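Local structure of flagellar hook protein FlgE (Caulobacter crescentus CB15, 5AY6) at residues 14-19 / 292-297; 194-199 / 220-225. The protein forms the flagellar hook, thought to act as a universal joint between motor and filament, and is represented here by a 32 kDa middle fragment. All blocks are in the same frame, centred on the assembly; numbering follows the deposited sequence.

Both interactions lie on the same side of the chain's centre, with their own centres about 11 Å apart. Interaction 2 is nested in sequence within the long loop closed by interaction 1. It joins two neighbouring strands of the 167-230 antiparallel sheet. Interaction 1 joins two loops at the end of the mixed sheet that holds strands 6-12, 277-291 and 298-304. The two contacts touch directly. Gln292 CB packs at 3.4 Å on Phe222 CG, and Arg14 O lies 3.4 Å from Trp196 CZ2. Tyr293 CE1 approaches Asp225 O at 3.3 Å. Trp196 and Phe222 thus lie against the loops of interaction 1.

Interaction 1 (14-19 / 292-297); sequences RSEQPV and QYNSQS
Arg14 and Asn294 both hold CG anti to the backbone N (chi1 -177° and -178°), and their side chains run side by side in the same direction. The Arg14 chain is extended from CG to NE. Its NE donates to Asn294 OD1 at 3.2 Å, nearly in line with the amide C=O. Asn294 OD1 sits at the guanidinium edge, close to its plane, and the guanidinium and amide planes are nearly coplanar (22° apart). Arg14 NH2 forms a salt bridge with Glu16 OE1 at 3.1 Å, tilted from both planes. The Glu16 carboxylate lies across the Asn294 amide. Its OE2 is 2.9 Å from Asn294 ND2, but the angle is poor for a hydrogen bond, and its OE1 faces another acceptor, Asn294 OD1.

The backbone adds two bonds. Arg14 N donates almost straight to Ser297 OG at 2.8 Å. Ser15 N reaches Tyr293 O at 3.1 Å from above the carbonyl plane. Ser15 also turns its CB to Gln292 O, 3.4 Å away. A water joins Ser297 OG to Gln17 OE1.

Arg14 to Gln17 form a type I beta turn, and Asn294 centres an inverse gamma turn. Asn12 OD1, at the end of strand 6-12, accepts from Tyr293 N. The contact is polar and lies at the surface. Directional bonds join two sequence-distant loops, and Glu16 probably partly balances Arg14's charge.

Interaction 2 (194-199 / 220-225); sequences NQWYAE and IEFTTD
Strands 195-199 and 220-222 run antiparallel, their axes 5.0 Å apart at closest approach and their directions at 155°. Gln195 and Glu221 form a non-hydrogen-bonded pair. Trp196 and Ile220 form the adjoining hydrogen-bonded pair. Trp196 N donates to Ile220 O, and Ile220 N to Trp196 O, both at 2.9 Å. Phe222 N donates to Asn194 O, also at 2.9 Å, which carries the bonding on to Asn194, the loop residue just before the strand.

Trp196 and Ile220 share one face of the sheet. The edge of the Phe222 ring points toward the face of the Trp196 five-membered ring in an offset edge-to-face stack. The centroids are 5.5 Å apart and the planes are at 81°. The closest atoms are Phe222 CE1 and Trp196 CD1, 3.7 Å apart. Farther along, Ile220 CD1 meets Ala198 CB, also at 3.7 Å. On the Gln195 face, Glu221 bends at chi2 (-86°), and the bend brings OE1 across to Gln195 CB, 3.3 Å away; the two side chains lie side by side. Gln195 OE1 itself accepts from Gly192 N.

The pair forms a beta hairpin, the third and fourth strands of a five-stranded antiparallel sheet in the FlaE D2 family region. Strand 180-189 flanks it beside 195-202, and Lys189 makes a cation-pi contact with Trp196. Strand 228-230 lies beside 214-222, where Leu228 packs on Ile220 and Phe222.

Interaction 1 (14-19 / 292-297)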
loop_
_atom_site.group_PDB
_atom_site.type_symbol
_atom_site.label_atom_id
_atom_site.label_comp_id
_atom_site.label_asym_id
_atom_site.label_seq_id
_atom_site.Cartn_x
_atom_site.Cartn_y
_atom_site.Cartn_z
ATOM N N ARG A 14 4.436 -13.674 8.500
ATOM C CA ARG A 14 5.820 -14.103 8.319
ATOM C C ARG A 14 6.703 -12.940 7.897
ATOM O O ARG A 14 6.479 -12.334 6.858
ATOM C CB ARG A 14 5.934 -15.227 7.290
ATOM C CG ARG A 14 7.367 -15.716 7.166
ATOM C CD ARG A 14 7.502 -17.011 6.392
ATOM N NE ARG A 14 8.902 -17.431 6.345
ATOM C CZ ARG A 14 9.372 -18.410 5.578
ATOM N NH1 ARG A 14 8.553 -19.092 4.787
ATOM N NH2 ARG A 14 10.666 -18.708 5.604
ATOM N N SER A 15 7.720 -12.643 8.701
ATOM C CA SER A 15 8.565 -11.474 8.448
ATOM C C SER A 15 9.345 -11.586 7.137
ATOM O O SER A 15 9.659 -10.565 6.514
ATOM C CB SER A 15 9.535 -11.252 9.614
ATOM O OG SER A 15 10.504 -12.282 9.666
ATOM N N GLU A 16 9.648 -12.818 6.724
ATOM C CA GLU A 16 10.413 -13.053 5.498
ATOM C C GLU A 16 9.538 -13.176 4.253
ATOM O O GLU A 16 10.055 -13.456 3.169
ATOM C CB GLU A 16 11.266 -14.321 5.607
ATOM C CG GLU A 16 12.395 -14.278 6.611
ATOM C CD GLU A 16 13.226 -15.563 6.600
ATOM O OE1 GLU A 16 12.808 -16.562 5.966
ATOM O OE2 GLU A 16 14.270 -15.590 7.289
ATOM N N GLN A 17 8.226 -12.999 4.410
ATOM C CA GLN A 17 7.318 -12.984 3.267
ATOM C C GLN A 17 7.861 -12.054 2.189
ATOM O O GLN A 17 8.046 -10.867 2.425
ATOM C CB GLN A 17 5.911 -12.542 3.684
ATOM C CG GLN A 17 5.010 -12.172 2.514
ATOM C CD GLN A 17 4.509 -13.382 1.751
ATOM O OE1 GLN A 17 3.858 -14.258 2.316
ATOM N NE2 GLN A 17 4.811 -13.438 0.458
ATOM N N PRO A 18 8.157 -12.607 1.007
ATOM C CA PRO A 18 8.714 -11.778 -0.060
ATOM C C PRO A 18 7.662 -10.868 -0.690
ATOM O O PRO A 18 6.484 -11.221 -0.765
ATOM C CB PRO A 18 9.239 -12.807 -1.068
ATOM C CG PRO A 18 8.444 -14.034 -0.809
ATOM C CD PRO A 18 8.139 -14.039 0.656
ATOM N N VAL A 19 8.100 -9.694 -1.124
ATOM C CA VAL A 19 7.218 -8.704 -1.726
ATOM C C VAL A 19 6.668 -9.183 -3.070
ATOM O O VAL A 19 7.414 -9.685 -3.908
ATOM C CB VAL A 19 7.959 -7.375 -1.923
ATOM C CG1 VAL A 19 7.022 -6.323 -2.468
ATOM C CG2 VAL A 19 8.566 -6.909 -0.607
ATOM N N GLN A 292 4.955 -10.267 13.909
ATOM C CA GLN A 292 5.678 -10.361 12.658
ATOM C C GLN A 292 6.998 -11.126 12.862
ATOM O O GLN A 292 8.089 -10.616 12.597
ATOM C CB GLN A 292 5.911 -8.953 12.093
ATOM C CG GLN A 292 6.385 -8.917 10.630
ATOM C CD GLN A 292 7.763 -8.275 10.492
ATOM O OE1 GLN A 292 8.462 -8.039 11.487
ATOM N NE2 GLN A 292 8.165 -8.009 9.263
ATOM N N TYR A 293 6.890 -12.354 13.359
ATOM C CA TYR A 293 8.061 -13.224 13.550
ATOM C C TYR A 293 8.355 -14.002 12.279
ATOM O O TYR A 293 7.484 -14.132 11.423
ATOM C CB TYR A 293 7.826 -14.210 14.692
ATOM C CG TYR A 293 7.330 -13.574 15.960
ATOM C CD1 TYR A 293 7.965 -12.463 16.494
ATOM C CD2 TYR A 293 6.225 -14.084 16.622
ATOM C CE1 TYR A 293 7.515 -11.881 17.657
ATOM C CE2 TYR A 293 5.768 -13.511 17.789
ATOM C CZ TYR A 293 6.415 -12.409 18.300
ATOM O OH TYR A 293 5.957 -11.830 19.459
ATOM N N ASN A 294 9.566 -14.542 12.156
ATOM C CA ASN A 294 9.898 -15.379 11.000
ATOM C C ASN A 294 9.362 -16.787 11.186
ATOM O O ASN A 294 10.113 -17.731 11.433
ATOM C CB ASN A 294 11.408 -15.442 10.750
ATOM C CG ASN A 294 11.758 -16.265 9.525
ATOM O OD1 ASN A 294 10.945 -16.416 8.605
ATOM N ND2 ASN A 294 12.961 -16.832 9.519
ATOM N N SER A 295 8.050 -16.917 11.089
ATOM C CA SER A 295 7.413 -18.217 11.118
ATOM C C SER A 295 6.183 -18.133 10.238
ATOM O O SER A 295 5.844 -17.052 9.762
ATOM C CB SER A 295 7.058 -18.620 12.547
ATOM O OG SER A 295 6.260 -17.625 13.162
ATOM N N GLN A 296 5.534 -19.270 10.013
ATOM C CA GLN A 296 4.350 -19.349 9.163
ATOM C C GLN A 296 3.370 -18.206 9.426
ATOM O O GLN A 296 3.092 -17.873 10.579
ATOM C CB GLN A 296 3.649 -20.696 9.371
ATOM C CG GLN A 296 2.300 -20.835 8.671
ATOM C CD GLN A 296 2.420 -20.894 7.158
ATOM O OE1 GLN A 296 3.210 -21.670 6.614
ATOM N NE2 GLN A 296 1.638 -20.069 6.471
ATOM N N SER A 297 2.887 -17.581 8.357
ATOM C CA SER A 297 1.771 -16.651 8.473
ATOM C C SER A 297 0.556 -17.465 8.873
ATOM O O SER A 297 0.189 -18.404 8.171
ATOM C CB SER A 297 1.512 -15.906 7.158
ATOM O OG SER A 297 2.494 -14.914 6.911
HETATM O O HOH W 1 2.126 -14.411 4.306
#

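Interaction 2 (194-199 / 220-225)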
loop_
_atom_site.group_PDB
_atom_site.type_symbol
_atom_site.label_atom_id
_atom_site.label_comp_id
_atom_site.label_asym_id
_atom_site.label_seq_id
_atom_site.Cartn_x
_atom_site.Cartn_y
_atom_site.Cartn_z
ATOM N N ASN A 194 9.954 -4.458 7.598
ATOM C CA ASN A 194 8.933 -4.729 8.606
ATOM C C ASN A 194 7.657 -3.948 8.354
ATOM O O ASN A 194 6.915 -3.622 9.281
ATOM C CB ASN A 194 9.479 -4.421 9.999
ATOM C CG ASN A 194 10.709 -5.234 10.318
ATOM O OD1 ASN A 194 10.695 -6.460 10.208
ATOM N ND2 ASN A 194 11.789 -4.556 10.685
ATOM N N GLN A 195 7.405 -3.674 7.080
ATOM C CA GLN A 195 6.309 -2.813 6.675
ATOM C C GLN A 195 5.297 -3.586 5.843
ATOM O O GLN A 195 5.672 -4.372 4.974
ATOM C CB GLN A 195 6.855 -1.629 5.884
ATOM C CG GLN A 195 5.802 -0.750 5.258
ATOM C CD GLN A 195 6.385 0.150 4.197
ATOM O OE1 GLN A 195 6.661 -0.289 3.077
ATOM N NE2 GLN A 195 6.599 1.413 4.547
ATOM N N TRP A 196 4.016 -3.368 6.117
ATOM C CA TRP A 196 2.947 -4.030 5.376
ATOM C C TRP A 196 1.883 -3.012 4.951
ATOM O O TRP A 196 1.651 -2.029 5.653
ATOM C CB TRP A 196 2.311 -5.139 6.224
ATOM C CG TRP A 196 3.245 -6.278 6.560
ATOM C CD1 TRP A 196 4.350 -6.228 7.366
ATOM C CD2 TRP A 196 3.145 -7.634 6.104
ATOM N NE1 TRP A 196 4.945 -7.463 7.431
ATOM C CE2 TRP A 196 4.224 -8.345 6.671
ATOM C CE3 TRP A 196 2.247 -8.315 5.279
ATOM C CZ2 TRP A 196 4.428 -9.705 6.432
ATOM C CZ3 TRP A 196 2.452 -9.666 5.042
ATOM C CH2 TRP A 196 3.537 -10.345 5.615
ATOM N N TYR A 197 1.255 -3.241 3.800
ATOM C CA TYR A 197 0.116 -2.428 3.367
ATOM C C TYR A 197 -1.165 -3.151 3.759
ATOM O O TYR A 197 -1.327 -4.338 3.463
ATOM C CB TYR A 197 0.147 -2.175 1.855
ATOM C CG TYR A 197 1.333 -1.371 1.374
ATOM C CD1 TYR A 197 2.058 -0.572 2.250
ATOM C CD2 TYR A 197 1.726 -1.406 0.041
ATOM C CE1 TYR A 197 3.140 0.168 1.813
ATOM C CE2 TYR A 197 2.811 -0.672 -0.403
ATOM C CZ TYR A 197 3.512 0.115 0.485
ATOM O OH TYR A 197 4.586 0.857 0.050
ATOM N N ALA A 198 -2.070 -2.449 4.433
ATOM C CA ALA A 198 -3.259 -3.091 4.983
ATOM C C ALA A 198 -4.554 -2.423 4.550
ATOM O O ALA A 198 -4.598 -1.216 4.313
ATOM C CB ALA A 198 -3.176 -3.116 6.501
ATOM N N GLU A 199 -5.606 -3.226 4.433
ATOM C CA GLU A 199 -6.951 -2.710 4.226
ATOM C C GLU A 199 -7.922 -3.422 5.151
ATOM O O GLU A 199 -7.805 -4.626 5.388
ATOM C CB GLU A 199 -7.402 -2.883 2.769
ATOM C CG GLU A 199 -6.506 -2.195 1.756
ATOM C CD GLU A 199 -6.848 -2.543 0.317
ATOM O OE1 GLU A 199 -8.043 -2.739 -0.004
ATOM O OE2 GLU A 199 -5.909 -2.618 -0.497
ATOM N N ILE A 220 1.057 -0.581 8.069
ATOM C CA ILE A 220 1.339 -1.125 9.389
ATOM C C ILE A 220 2.838 -1.369 9.527
ATOM O O ILE A 220 3.476 -1.875 8.600
ATOM C CB ILE A 220 0.555 -2.433 9.633
ATOM C CG1 ILE A 220 -0.948 -2.148 9.686
ATOM C CG2 ILE A 220 0.998 -3.103 10.920
ATOM C CD1 ILE A 220 -1.793 -3.385 9.918
ATOM N N GLU A 221 3.401 -0.989 10.673
ATOM C CA GLU A 221 4.824 -1.183 10.922
ATOM C C GLU A 221 5.057 -2.117 12.103
ATOM O O GLU A 221 4.298 -2.119 13.075
ATOM C CB GLU A 221 5.517 0.157 11.179
ATOM C CG GLU A 221 5.445 1.142 10.020
ATOM C CD GLU A 221 6.557 0.950 9.000
ATOM O OE1 GLU A 221 7.002 -0.200 8.801
ATOM O OE2 GLU A 221 6.982 1.955 8.392
ATOM N N PHE A 222 6.112 -2.916 12.013
ATOM C CA PHE A 222 6.518 -3.758 13.131
ATOM C C PHE A 222 7.926 -3.393 13.578
ATOM O O PHE A 222 8.680 -2.768 12.835
ATOM C CB PHE A 222 6.450 -5.238 12.753
ATOM C CG PHE A 222 5.058 -5.729 12.472
ATOM C CD1 PHE A 222 4.532 -5.668 11.190
ATOM C CD2 PHE A 222 4.279 -6.255 13.488
ATOM C CE1 PHE A 222 3.256 -6.123 10.928
ATOM C CE2 PHE A 222 3.001 -6.710 13.234
ATOM C CZ PHE A 222 2.485 -6.642 11.950
ATOM N N THR A 223 8.276 -3.770 14.802
ATOM C CA THR A 223 9.643 -3.588 15.270
ATOM C C THR A 223 10.529 -4.665 14.658
ATOM O O THR A 223 10.033 -5.631 14.076
ATOM C CB THR A 223 9.739 -3.652 16.805
ATOM O OG1 THR A 223 9.437 -4.981 17.249
ATOM C CG2 THR A 223 8.769 -2.669 17.440
ATOM N N THR A 224 11.841 -4.506 14.800
ATOM C CA THR A 224 12.784 -5.498 14.298
ATOM C C THR A 224 12.615 -6.840 15.010
ATOM O O THR A 224 13.106 -7.865 14.543
ATOM C CB THR A 224 14.235 -5.016 14.454
ATOM O OG1 THR A 224 14.440 -4.538 15.789
ATOM C CG2 THR A 224 14.528 -3.891 13.475
ATOM N N ASP A 225 11.907 -6.826 16.136
ATOM C CA ASP A 225 11.653 -8.039 16.900
ATOM C C ASP A 225 10.284 -8.635 16.577
ATOM O O ASP A 225 9.874 -9.631 17.176
ATOM C CB ASP A 225 11.755 -7.753 18.401
ATOM C CG ASP A 225 13.110 -7.190 18.800
ATOM O OD1 ASP A 225 14.120 -7.524 18.143
ATOM O OD2 ASP A 225 13.164 -6.412 19.778
#